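Side-chain contacts in glucanase (Clostridium thermocellum, PDB 5GXX), which probably hydrolyses internal beta-1,4-glucosidic bonds of cellulose as a family 9 endoglucanase of the cellulosome: residues R230-Q233 with Y239-A242; E9-A14 with E80-R85; R476-L481 with T593-E598; Y485-T490 with K563-T568. The protein carries 1 engineered substitution. All blocks are in the same frame, centred on the assembly; numbering follows the deposited sequence.

In sequence, contact 2 precedes contact 1, and contact 4 is nested within the loop closed by contact 3. Contacts 1 and 2 belong to the helical family 9 catalytic module, where their centres lie 35 Å apart and their nearest atoms about 18 Å, and do not touch. Contacts 3 and 4 lie in the C-terminal beta module and both reach the sheet that contains strand 481-488; their centres are 26 Å apart. Contact 4 holds one of the two calcium sites; the other, with D199 and E200, is in the catalytic module. Contacts 1 and 4 are the most widely separated pair, 80 Å between centres, on opposite sides of the chain's centre.

Contact 1. Residues R230-Q233 with Y239-A242; sequences RQNQ and YQWA
The amides of Q231 and Q240 lie stacked, their planes only 16° apart, while the Q231 amide stands at 75° to the Y239 ring. One face of that ring carries Q240 CG, 3.6 Å above the plane and shifted toward the rim. Q231 CG lies on the same side of the ring, out past its CE1 rim, 3.7 Å from Y239 CE1. Both segments belong to the connection between helix 215-224 and helix 249-260 in the (alpha/alpha)6 barrel characteristic of family 9 catalytic modules, and Q240 is the centre of an inverse gamma turn.

Q231 ties the two segments together. Its CG is anti to the backbone N (chi1 -173°) and the chain then bends at chi2, which carries the carboxamide across to the turn. There OE1 accepts hydrogen bonds from two backbone N-H groups. Y239 N, at 2.8 Å from Q231 OE1, approaches nearly along the C=O axis, whereas Q240 N, at 2.9 Å from the same oxygen, comes from above the carbonyl plane. The two bonds grip this buried oxygen and limit rotation of the amide. Its other end is held by water, since Q231 NE2 donates to a water that in turn donates to Q240 O; the bond from NE2 to N232 OD1 is weak.

Y239 also packs on F268 and M271 of helix 263-276. A second water donates to both N232 OD1 and Q240 OE1, and Q240 NE2, with its partner lying in the amide plane, donates to Y239 OH at 3.2 Å.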
# COMPACT_ATOMS: atom_id res chain seq x y z
N ARG A 230 32.34 -17.71 -43.88
CA ARG A 230 32.79 -19.04 -44.26
C ARG A 230 32.14 -20.05 -43.31
O ARG A 230 31.73 -19.68 -42.21
CB ARG A 230 34.31 -19.15 -44.13
CG ARG A 230 35.11 -18.30 -45.10
CD ARG A 230 34.66 -18.57 -46.52
NE ARG A 230 33.82 -17.47 -47.00
CZ ARG A 230 33.59 -17.21 -48.29
NH1 ARG A 230 34.12 -17.99 -49.22
NH2 ARG A 230 32.83 -16.18 -48.64
N GLN A 231 32.06 -21.30 -43.73
CA GLN A 231 31.62 -22.37 -42.83
C GLN A 231 32.78 -22.75 -41.93
O GLN A 231 33.75 -23.35 -42.39
CB GLN A 231 31.16 -23.62 -43.58
CG GLN A 231 30.53 -24.63 -42.62
CD GLN A 231 29.26 -24.09 -42.01
OE1 GLN A 231 28.38 -23.63 -42.73
NE2 GLN A 231 29.16 -24.11 -40.68
N ASN A 232 32.65 -22.44 -40.64
CA ASN A 232 33.73 -22.62 -39.68
C ASN A 232 35.07 -22.11 -40.22
O ASN A 232 35.19 -20.93 -40.57
CB ASN A 232 33.80 -24.08 -39.21
CG ASN A 232 32.50 -24.55 -38.59
OD1 ASN A 232 31.82 -25.42 -39.13
ND2 ASN A 232 32.14 -23.96 -37.46
N GLN A 233 36.05 -23.00 -40.32
CA GLN A 233 37.41 -22.60 -40.70
C GLN A 233 37.73 -22.95 -42.15
O GLN A 233 38.89 -22.84 -42.57
CB GLN A 233 38.44 -23.23 -39.76
CG GLN A 233 38.19 -23.02 -38.26
CD GLN A 233 38.30 -21.57 -37.84
OE1 GLN A 233 37.35 -20.79 -37.98
NE2 GLN A 233 39.46 -21.20 -37.31
N TYR A 239 26.99 -22.66 -44.90
CA TYR A 239 25.78 -23.34 -45.36
C TYR A 239 24.96 -24.05 -44.28
O TYR A 239 23.82 -24.44 -44.56
CB TYR A 239 26.10 -24.34 -46.47
CG TYR A 239 26.97 -25.50 -46.06
CD1 TYR A 239 28.36 -25.34 -45.98
CD2 TYR A 239 26.43 -26.74 -45.75
CE1 TYR A 239 29.16 -26.40 -45.57
CE2 TYR A 239 27.22 -27.80 -45.36
CZ TYR A 239 28.60 -27.63 -45.29
OH TYR A 239 29.40 -28.67 -44.90
N GLN A 240 25.53 -24.21 -43.08
CA GLN A 240 24.93 -24.99 -41.99
C GLN A 240 24.05 -24.11 -41.09
O GLN A 240 24.29 -23.97 -39.88
CB GLN A 240 26.02 -25.71 -41.20
CG GLN A 240 26.86 -26.67 -42.01
CD GLN A 240 27.85 -27.44 -41.17
OE1 GLN A 240 27.86 -27.36 -39.94
NE2 GLN A 240 28.71 -28.20 -41.85
N TRP A 241 23.06 -23.48 -41.71
CA TRP A 241 22.07 -22.70 -41.00
C TRP A 241 20.87 -22.57 -41.94
O TRP A 241 20.85 -23.20 -43.00
CB TRP A 241 22.66 -21.36 -40.52
CG TRP A 241 21.88 -20.74 -39.38
CD1 TRP A 241 21.11 -19.62 -39.43
CD2 TRP A 241 21.83 -21.21 -38.02
NE1 TRP A 241 20.57 -19.36 -38.19
CE2 TRP A 241 20.97 -20.34 -37.32
CE3 TRP A 241 22.42 -22.28 -37.33
CZ2 TRP A 241 20.70 -20.48 -35.95
CZ3 TRP A 241 22.12 -22.45 -35.97
CH2 TRP A 241 21.26 -21.55 -35.30
N ALA A 242 19.87 -21.78 -41.55
CA ALA A 242 18.69 -21.50 -42.35
C ALA A 242 18.68 -20.07 -42.89
O ALA A 242 19.10 -19.13 -42.20
CB ALA A 242 17.41 -21.69 -41.54
O HOH W 1 26.85 -22.67 -39.55
O HOH W 2 29.88 -26.73 -37.98

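Contact 2. Residues E9-A14 with E80-R85; sequences EALQKA and EASGQR
Q84, with CG anti to its carbonyl carbon, bends at chi2 (-52°) and so folds its amide back over helix 7-20, while L11, with CG anti to its own backbone N (chi1 177°), extends CD2 to meet the base of the same glutamine. Residues 80-85, which lead into helix 85-101 of the (alpha/alpha)6 barrel expected for family 9, rest on helix 7-20, the first of the chain.

L11 and Q84 slide past each other in opposite directions, with L11 CD2 3.9 Å from Q84 CB and 4.0 Å from S82 OG. Q12 crosses the glutamine obliquely, its CB 3.6 Å from Q84 CD, and the two amide planes are 58° apart. The polar end of Q12 turns to another partner, L434 N.

Bonds inside the loop set the pose of Q84. S82 OG accepts from Q84 N, forming an ST turn, and also bonds I79 O. Q84 NE2 donates in its amide plane to S82 O at 3.1 Å, which fixes the rotation of the amide and directs OE1 at the helix, 3.4 Å from Q12 CA. No direct hydrogen bond joins the segments; instead one water donates to Q84 OE1 at 2.7 Å and to Q12 O at 2.8 Å.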
# COMPACT_ATOMS: atom_id res chain seq x y z
N GLU A 9 -6.57 -24.03 -47.27
CA GLU A 9 -7.08 -23.51 -45.99
C GLU A 9 -5.92 -23.09 -45.09
O GLU A 9 -5.98 -22.04 -44.45
CB GLU A 9 -7.96 -24.53 -45.26
CG GLU A 9 -8.55 -23.99 -43.95
CD GLU A 9 -9.23 -25.08 -43.15
OE1 GLU A 9 -9.87 -25.95 -43.78
OE2 GLU A 9 -9.13 -25.07 -41.91
N ALA A 10 -4.86 -23.89 -45.04
CA ALA A 10 -3.66 -23.49 -44.30
C ALA A 10 -3.12 -22.14 -44.79
O ALA A 10 -2.77 -21.25 -44.00
CB ALA A 10 -2.60 -24.55 -44.43
N LEU A 11 -3.04 -21.98 -46.11
CA LEU A 11 -2.59 -20.73 -46.70
C LEU A 11 -3.47 -19.54 -46.34
O LEU A 11 -2.95 -18.47 -45.97
CB LEU A 11 -2.51 -20.87 -48.22
CG LEU A 11 -2.12 -19.61 -48.98
CD1 LEU A 11 -0.71 -19.18 -48.58
CD2 LEU A 11 -2.23 -19.86 -50.49
N GLN A 12 -4.78 -19.75 -46.48
CA GLN A 12 -5.80 -18.76 -46.13
C GLN A 12 -5.61 -18.26 -44.70
O GLN A 12 -5.61 -17.06 -44.44
CB GLN A 12 -7.19 -19.39 -46.33
CG GLN A 12 -8.38 -18.58 -45.83
CD GLN A 12 -9.66 -19.40 -45.88
OE1 GLN A 12 -9.65 -20.60 -45.58
NE2 GLN A 12 -10.77 -18.75 -46.26
N LYS A 13 -5.39 -19.19 -43.78
CA LYS A 13 -5.19 -18.83 -42.38
C LYS A 13 -3.84 -18.18 -42.14
O LYS A 13 -3.76 -17.19 -41.41
CB LYS A 13 -5.45 -20.04 -41.47
CG LYS A 13 -6.94 -20.37 -41.48
CD LYS A 13 -7.27 -21.67 -40.75
CE LYS A 13 -8.80 -21.81 -40.71
NZ LYS A 13 -9.22 -23.04 -39.99
N ALA A 14 -2.81 -18.73 -42.77
CA ALA A 14 -1.44 -18.23 -42.61
C ALA A 14 -1.28 -16.78 -43.06
O ALA A 14 -0.50 -16.04 -42.47
CB ALA A 14 -0.42 -19.17 -43.27
N GLU A 80 -4.39 -19.24 -58.02
CA GLU A 80 -5.65 -18.49 -58.08
C GLU A 80 -6.89 -19.27 -57.63
O GLU A 80 -7.84 -18.68 -57.12
CB GLU A 80 -5.78 -17.68 -59.37
CG GLU A 80 -5.33 -16.23 -59.18
CD GLU A 80 -4.89 -15.55 -60.47
OE1 GLU A 80 -5.29 -16.01 -61.56
OE2 GLU A 80 -4.15 -14.54 -60.39
N ALA A 81 -6.83 -20.59 -57.75
CA ALA A 81 -7.87 -21.50 -57.26
C ALA A 81 -8.06 -21.47 -55.75
O ALA A 81 -9.18 -21.63 -55.26
CB ALA A 81 -7.59 -22.91 -57.73
N SER A 82 -6.98 -21.27 -54.99
CA SER A 82 -7.06 -21.07 -53.54
C SER A 82 -7.81 -19.80 -53.15
O SER A 82 -8.27 -19.68 -52.02
CB SER A 82 -5.65 -20.99 -52.94
OG SER A 82 -5.02 -19.78 -53.32
N GLY A 83 -7.90 -18.84 -54.08
CA GLY A 83 -8.58 -17.57 -53.83
C GLY A 83 -7.81 -16.64 -52.90
O GLY A 83 -8.35 -15.66 -52.41
N GLN A 84 -6.54 -16.95 -52.67
CA GLN A 84 -5.75 -16.18 -51.71
C GLN A 84 -4.81 -15.12 -52.27
O GLN A 84 -4.22 -14.36 -51.50
CB GLN A 84 -4.96 -17.15 -50.81
CG GLN A 84 -5.90 -18.12 -50.08
CD GLN A 84 -7.01 -17.41 -49.35
OE1 GLN A 84 -6.74 -16.51 -48.55
NE2 GLN A 84 -8.26 -17.78 -49.61
N ARG A 85 -4.64 -15.05 -53.59
CA ARG A 85 -3.72 -14.08 -54.19
C ARG A 85 -3.97 -12.63 -53.75
O ARG A 85 -3.03 -11.95 -53.35
CB ARG A 85 -3.72 -14.14 -55.71
CG ARG A 85 -2.60 -13.27 -56.27
CD ARG A 85 -2.57 -13.30 -57.79
NE ARG A 85 -1.40 -12.60 -58.28
CZ ARG A 85 -0.84 -12.82 -59.47
NH1 ARG A 85 -1.35 -13.74 -60.29
NH2 ARG A 85 0.24 -12.15 -59.83
O HOH W 3 -6.61 -15.14 -46.21

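Contact 3. Residues R476-L481 with T593-E598; sequences RLIKDL and TKIFGE
I478 and I595 reach toward each other and meet tip to tip, CD1 of I478 lying 3.7 Å from CD1 of I595. This methyl pair is the tight part of the contact. The rest is looser: L481 CD2 lies 4.3 Å from I595 CD1, and no hydrogen bond crosses between the segments. Their backbones stay well apart, since even the nearest alpha carbons, L481 CA and I595 CA, are 9.6 Å from each other, so the bridge is made by side chains alone and buries just 81 Å² in total.

The reach of I595 follows from its torsions. CG1 sits between the backbone N and the carbonyl carbon (chi1 67°), and an extended chi2 of 170° then carries CD1 outward to the loop. On the other side I478 is likewise extended at chi2. F447 of strand 447-456 and D590 of strand 588-590 each touch both isoleucines, which remain partly exposed.

Away from this point the segments turn toward solvent, where D480 and T593 are exposed. Within 593-598, K594 NZ donates to G597 O at 3.0 Å.

A classic bulge sets two residues, I595 and F596, against the single V588 of the neighbouring strand. The contact thus joins the loop entering strand 481-488 to a bulged strand, outermost within this chain, of the five-stranded antiparallel sheet in the module assigned to the cellulose-binding domain family.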
# COMPACT_ATOMS: atom_id res chain seq x y z
N ARG A 476 -10.70 -1.47 -26.03
CA ARG A 476 -11.00 -0.09 -26.39
C ARG A 476 -11.24 0.73 -25.14
O ARG A 476 -11.35 0.19 -24.05
CB ARG A 476 -12.21 -0.01 -27.33
CG ARG A 476 -13.51 -0.54 -26.75
CD ARG A 476 -14.61 -0.70 -27.81
NE ARG A 476 -15.86 -1.20 -27.24
CZ ARG A 476 -16.09 -2.47 -26.93
NH1 ARG A 476 -15.18 -3.41 -27.13
NH2 ARG A 476 -17.27 -2.81 -26.42
N LEU A 477 -11.35 2.03 -25.37
CA LEU A 477 -11.49 3.04 -24.32
C LEU A 477 -12.80 3.79 -24.56
O LEU A 477 -13.10 4.21 -25.69
CB LEU A 477 -10.32 4.02 -24.42
CG LEU A 477 -8.96 3.33 -24.31
CD1 LEU A 477 -7.84 4.29 -24.68
CD2 LEU A 477 -8.68 2.69 -22.94
N ILE A 478 -13.60 3.92 -23.50
CA ILE A 478 -14.81 4.73 -23.52
C ILE A 478 -14.66 5.87 -22.51
O ILE A 478 -14.47 5.63 -21.31
CB ILE A 478 -16.09 3.92 -23.22
CG1 ILE A 478 -16.31 2.84 -24.29
CG2 ILE A 478 -17.30 4.85 -23.16
CD1 ILE A 478 -17.42 1.81 -23.99
N LYS A 479 -14.80 7.10 -22.98
CA LYS A 479 -14.65 8.25 -22.08
C LYS A 479 -15.90 8.53 -21.24
O LYS A 479 -15.79 8.74 -20.03
CB LYS A 479 -14.21 9.49 -22.86
CG LYS A 479 -13.88 10.71 -22.00
CD LYS A 479 -13.71 11.96 -22.85
CE LYS A 479 -13.26 13.18 -22.05
NZ LYS A 479 -14.01 13.47 -20.79
N ASP A 480 -17.07 8.49 -21.86
CA ASP A 480 -18.28 8.95 -21.17
C ASP A 480 -18.98 7.79 -20.47
O ASP A 480 -20.11 7.45 -20.81
CB ASP A 480 -19.20 9.65 -22.18
CG ASP A 480 -18.59 10.94 -22.73
OD1 ASP A 480 -17.69 11.52 -22.07
OD2 ASP A 480 -19.02 11.38 -23.82
N LEU A 481 -18.30 7.17 -19.51
CA LEU A 481 -18.85 6.00 -18.83
C LEU A 481 -19.68 6.44 -17.64
O LEU A 481 -19.28 7.34 -16.90
CB LEU A 481 -17.73 5.08 -18.32
CG LEU A 481 -17.13 4.14 -19.36
CD1 LEU A 481 -16.01 3.37 -18.66
CD2 LEU A 481 -18.17 3.20 -19.97
N THR A 593 -26.17 5.98 -24.32
CA THR A 593 -26.41 4.65 -24.86
C THR A 593 -26.11 3.57 -23.82
O THR A 593 -24.98 3.48 -23.35
CB THR A 593 -25.49 4.42 -26.09
OG1 THR A 593 -25.76 5.42 -27.07
CG2 THR A 593 -25.74 3.05 -26.70
N LYS A 594 -27.10 2.74 -23.48
CA LYS A 594 -26.85 1.62 -22.58
C LYS A 594 -26.03 0.55 -23.28
O LYS A 594 -26.36 0.12 -24.39
CB LYS A 594 -28.16 1.05 -22.02
CG LYS A 594 -27.98 -0.12 -21.04
CD LYS A 594 -29.32 -0.58 -20.45
CE LYS A 594 -30.25 -1.22 -21.49
NZ LYS A 594 -29.57 -2.40 -22.08
N ILE A 595 -24.93 0.17 -22.64
CA ILE A 595 -24.02 -0.85 -23.17
C ILE A 595 -24.00 -2.16 -22.39
O ILE A 595 -23.49 -3.16 -22.88
CB ILE A 595 -22.61 -0.29 -23.43
CG1 ILE A 595 -21.88 0.09 -22.14
CG2 ILE A 595 -22.68 0.91 -24.37
CD1 ILE A 595 -20.40 0.41 -22.37
N PHE A 596 -24.57 -2.19 -21.18
CA PHE A 596 -24.72 -3.43 -20.43
C PHE A 596 -25.88 -3.35 -19.43
O PHE A 596 -26.09 -2.31 -18.82
CB PHE A 596 -23.42 -3.78 -19.69
CG PHE A 596 -23.48 -5.11 -18.99
CD1 PHE A 596 -23.34 -6.29 -19.71
CD2 PHE A 596 -23.75 -5.18 -17.64
CE1 PHE A 596 -23.42 -7.52 -19.07
CE2 PHE A 596 -23.83 -6.41 -16.99
CZ PHE A 596 -23.67 -7.58 -17.71
N GLY A 597 -26.62 -4.44 -19.26
CA GLY A 597 -27.55 -4.54 -18.13
C GLY A 597 -28.98 -4.22 -18.49
O GLY A 597 -29.34 -4.16 -19.67
N GLU A 598 -29.80 -4.00 -17.46
CA GLU A 598 -31.24 -3.83 -17.59
C GLU A 598 -31.67 -2.62 -16.77
O GLU A 598 -30.97 -2.24 -15.82
CB GLU A 598 -31.96 -5.08 -17.09
CG GLU A 598 -31.90 -6.28 -18.03
CD GLU A 598 -32.49 -7.54 -17.43
OE1 GLU A 598 -33.16 -7.47 -16.37
OE2 GLU A 598 -32.28 -8.62 -18.02

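Contact 4. Residues Y485-T490 with K563-T568; sequences YYMDLT and KFWDPT. With CA (calcium ion), chain D.
Strand 481-488 ends at D488 beside the irregular segment 563-568, with M487 CA 7.4 Å from P567 CA, and two backbone carbonyls converge there on one calcium ion: D488 O and D566 O each bind it at 2.3 Å. W565 lies next to this site. M487 SD meets the edge of the indole near its plane, 4.1 Å from W565 CH2, a Met-aromatic contact in which the sulfur lies 80° off the ring normal. L489 CD2 approaches W565 CZ3 obliquely, at 4.1 Å as well. W565 gets there because CG is anti to the backbone N (chi1 -174°), turning the six-membered ring back to the strand, while NE1 bonds T461 OG1.

The metal site belongs to the beta module; E491 OE1 and OE2, N569 OD1, D570 OD1 and a water complete it. That water, 2.4 Å from the calcium ion, also sits over one face of W565, offset toward the rim.

Each aspartate that lends its carbonyl also shapes its own turn. D488 OD1 accepts from T490 N and T490 OG1, and D566 OD1 from T568 N and T568 OG1, giving two Asx turns. The hydroxyl bond is the shorter in both, with T490 OG1 2.6 Å from D488 OD1 on its syn lone pair.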
# COMPACT_ATOMS: atom_id res chain seq x y z
N TYR A 485 -27.79 3.38 -10.19
CA TYR A 485 -28.28 2.58 -9.07
C TYR A 485 -29.73 2.98 -8.80
O TYR A 485 -30.00 4.11 -8.39
CB TYR A 485 -27.43 2.80 -7.80
CG TYR A 485 -27.85 1.89 -6.66
CD1 TYR A 485 -28.85 2.27 -5.76
CD2 TYR A 485 -27.26 0.63 -6.50
CE1 TYR A 485 -29.25 1.41 -4.74
CE2 TYR A 485 -27.66 -0.22 -5.48
CZ TYR A 485 -28.65 0.17 -4.61
OH TYR A 485 -29.00 -0.72 -3.62
N TYR A 486 -30.66 2.06 -9.04
CA TYR A 486 -32.09 2.32 -8.96
C TYR A 486 -32.71 1.82 -7.66
O TYR A 486 -32.43 0.71 -7.20
CB TYR A 486 -32.83 1.63 -10.11
CG TYR A 486 -32.43 2.06 -11.50
CD1 TYR A 486 -33.02 3.17 -12.11
CD2 TYR A 486 -31.50 1.33 -12.21
CE1 TYR A 486 -32.67 3.56 -13.39
CE2 TYR A 486 -31.15 1.71 -13.50
CZ TYR A 486 -31.73 2.82 -14.08
OH TYR A 486 -31.37 3.18 -15.36
N MET A 487 -33.61 2.65 -7.13
CA MET A 487 -34.30 2.38 -5.87
C MET A 487 -35.80 2.60 -6.03
O MET A 487 -36.23 3.39 -6.86
CB MET A 487 -33.82 3.37 -4.81
CG MET A 487 -32.33 3.36 -4.58
SD MET A 487 -31.83 4.89 -3.78
CE MET A 487 -31.53 5.97 -5.19
N ASP A 488 -36.57 1.92 -5.18
CA ASP A 488 -38.00 2.19 -5.02
C ASP A 488 -38.14 2.91 -3.68
O ASP A 488 -37.79 2.37 -2.64
CB ASP A 488 -38.79 0.88 -5.05
CG ASP A 488 -40.29 1.09 -5.00
OD1 ASP A 488 -40.74 2.13 -4.50
OD2 ASP A 488 -41.02 0.19 -5.48
N LEU A 489 -38.64 4.14 -3.74
CA LEU A 489 -38.75 4.97 -2.54
C LEU A 489 -40.17 5.01 -1.98
O LEU A 489 -40.50 5.89 -1.19
CB LEU A 489 -38.24 6.39 -2.81
CG LEU A 489 -36.76 6.54 -3.21
CD1 LEU A 489 -36.40 8.02 -3.26
CD2 LEU A 489 -35.82 5.79 -2.28
N THR A 490 -40.99 4.02 -2.35
CA THR A 490 -42.36 3.92 -1.84
C THR A 490 -42.43 3.97 -0.32
O THR A 490 -43.25 4.70 0.23
CB THR A 490 -43.09 2.64 -2.33
OG1 THR A 490 -43.20 2.67 -3.75
CG2 THR A 490 -44.50 2.55 -1.75
N LYS A 563 -36.69 3.83 10.80
CA LYS A 563 -36.85 2.38 10.72
C LYS A 563 -37.57 1.93 9.45
O LYS A 563 -38.01 0.78 9.36
CB LYS A 563 -37.57 1.83 11.95
CG LYS A 563 -37.03 2.30 13.30
CD LYS A 563 -35.73 1.62 13.67
CE LYS A 563 -35.25 2.13 15.03
NZ LYS A 563 -33.99 1.46 15.42
N PHE A 564 -37.67 2.81 8.45
CA PHE A 564 -38.43 2.51 7.24
C PHE A 564 -37.62 2.02 6.04
O PHE A 564 -38.19 1.36 5.18
CB PHE A 564 -39.31 3.70 6.81
CG PHE A 564 -38.54 4.94 6.47
CD1 PHE A 564 -37.89 5.07 5.24
CD2 PHE A 564 -38.45 5.99 7.37
CE1 PHE A 564 -37.19 6.22 4.93
CE2 PHE A 564 -37.77 7.15 7.07
CZ PHE A 564 -37.13 7.27 5.84
N TRP A 565 -36.33 2.35 5.98
CA TRP A 565 -35.53 2.09 4.77
C TRP A 565 -35.66 0.63 4.35
O TRP A 565 -35.42 -0.26 5.16
CB TRP A 565 -34.07 2.46 5.03
CG TRP A 565 -33.19 2.37 3.80
CD1 TRP A 565 -32.23 1.44 3.56
CD2 TRP A 565 -33.21 3.25 2.68
NE1 TRP A 565 -31.64 1.68 2.34
CE2 TRP A 565 -32.23 2.78 1.77
CE3 TRP A 565 -33.98 4.37 2.33
CZ2 TRP A 565 -31.99 3.41 0.54
CZ3 TRP A 565 -33.73 5.00 1.12
CH2 TRP A 565 -32.74 4.51 0.24
N ASP A 566 -36.02 0.40 3.09
CA ASP A 566 -36.20 -0.97 2.61
C ASP A 566 -35.50 -1.18 1.27
O ASP A 566 -36.03 -0.82 0.22
CB ASP A 566 -37.70 -1.31 2.51
CG ASP A 566 -37.96 -2.75 2.09
OD1 ASP A 566 -37.03 -3.59 2.13
OD2 ASP A 566 -39.11 -3.05 1.71
N PRO A 567 -34.28 -1.74 1.30
CA PRO A 567 -33.56 -1.96 0.04
C PRO A 567 -34.12 -3.14 -0.76
O PRO A 567 -33.83 -3.23 -1.96
CB PRO A 567 -32.14 -2.27 0.50
CG PRO A 567 -32.33 -2.92 1.85
CD PRO A 567 -33.47 -2.15 2.46
N THR A 568 -34.88 -4.02 -0.11
CA THR A 568 -35.39 -5.25 -0.73
C THR A 568 -36.38 -5.04 -1.88
O THR A 568 -36.70 -5.99 -2.59
CB THR A 568 -35.97 -6.25 0.31
OG1 THR A 568 -37.28 -5.84 0.73
CG2 THR A 568 -35.06 -6.39 1.53
CA CA D . -36.83 0.85 -1.18
O HOH W 4 -34.86 2.11 -0.72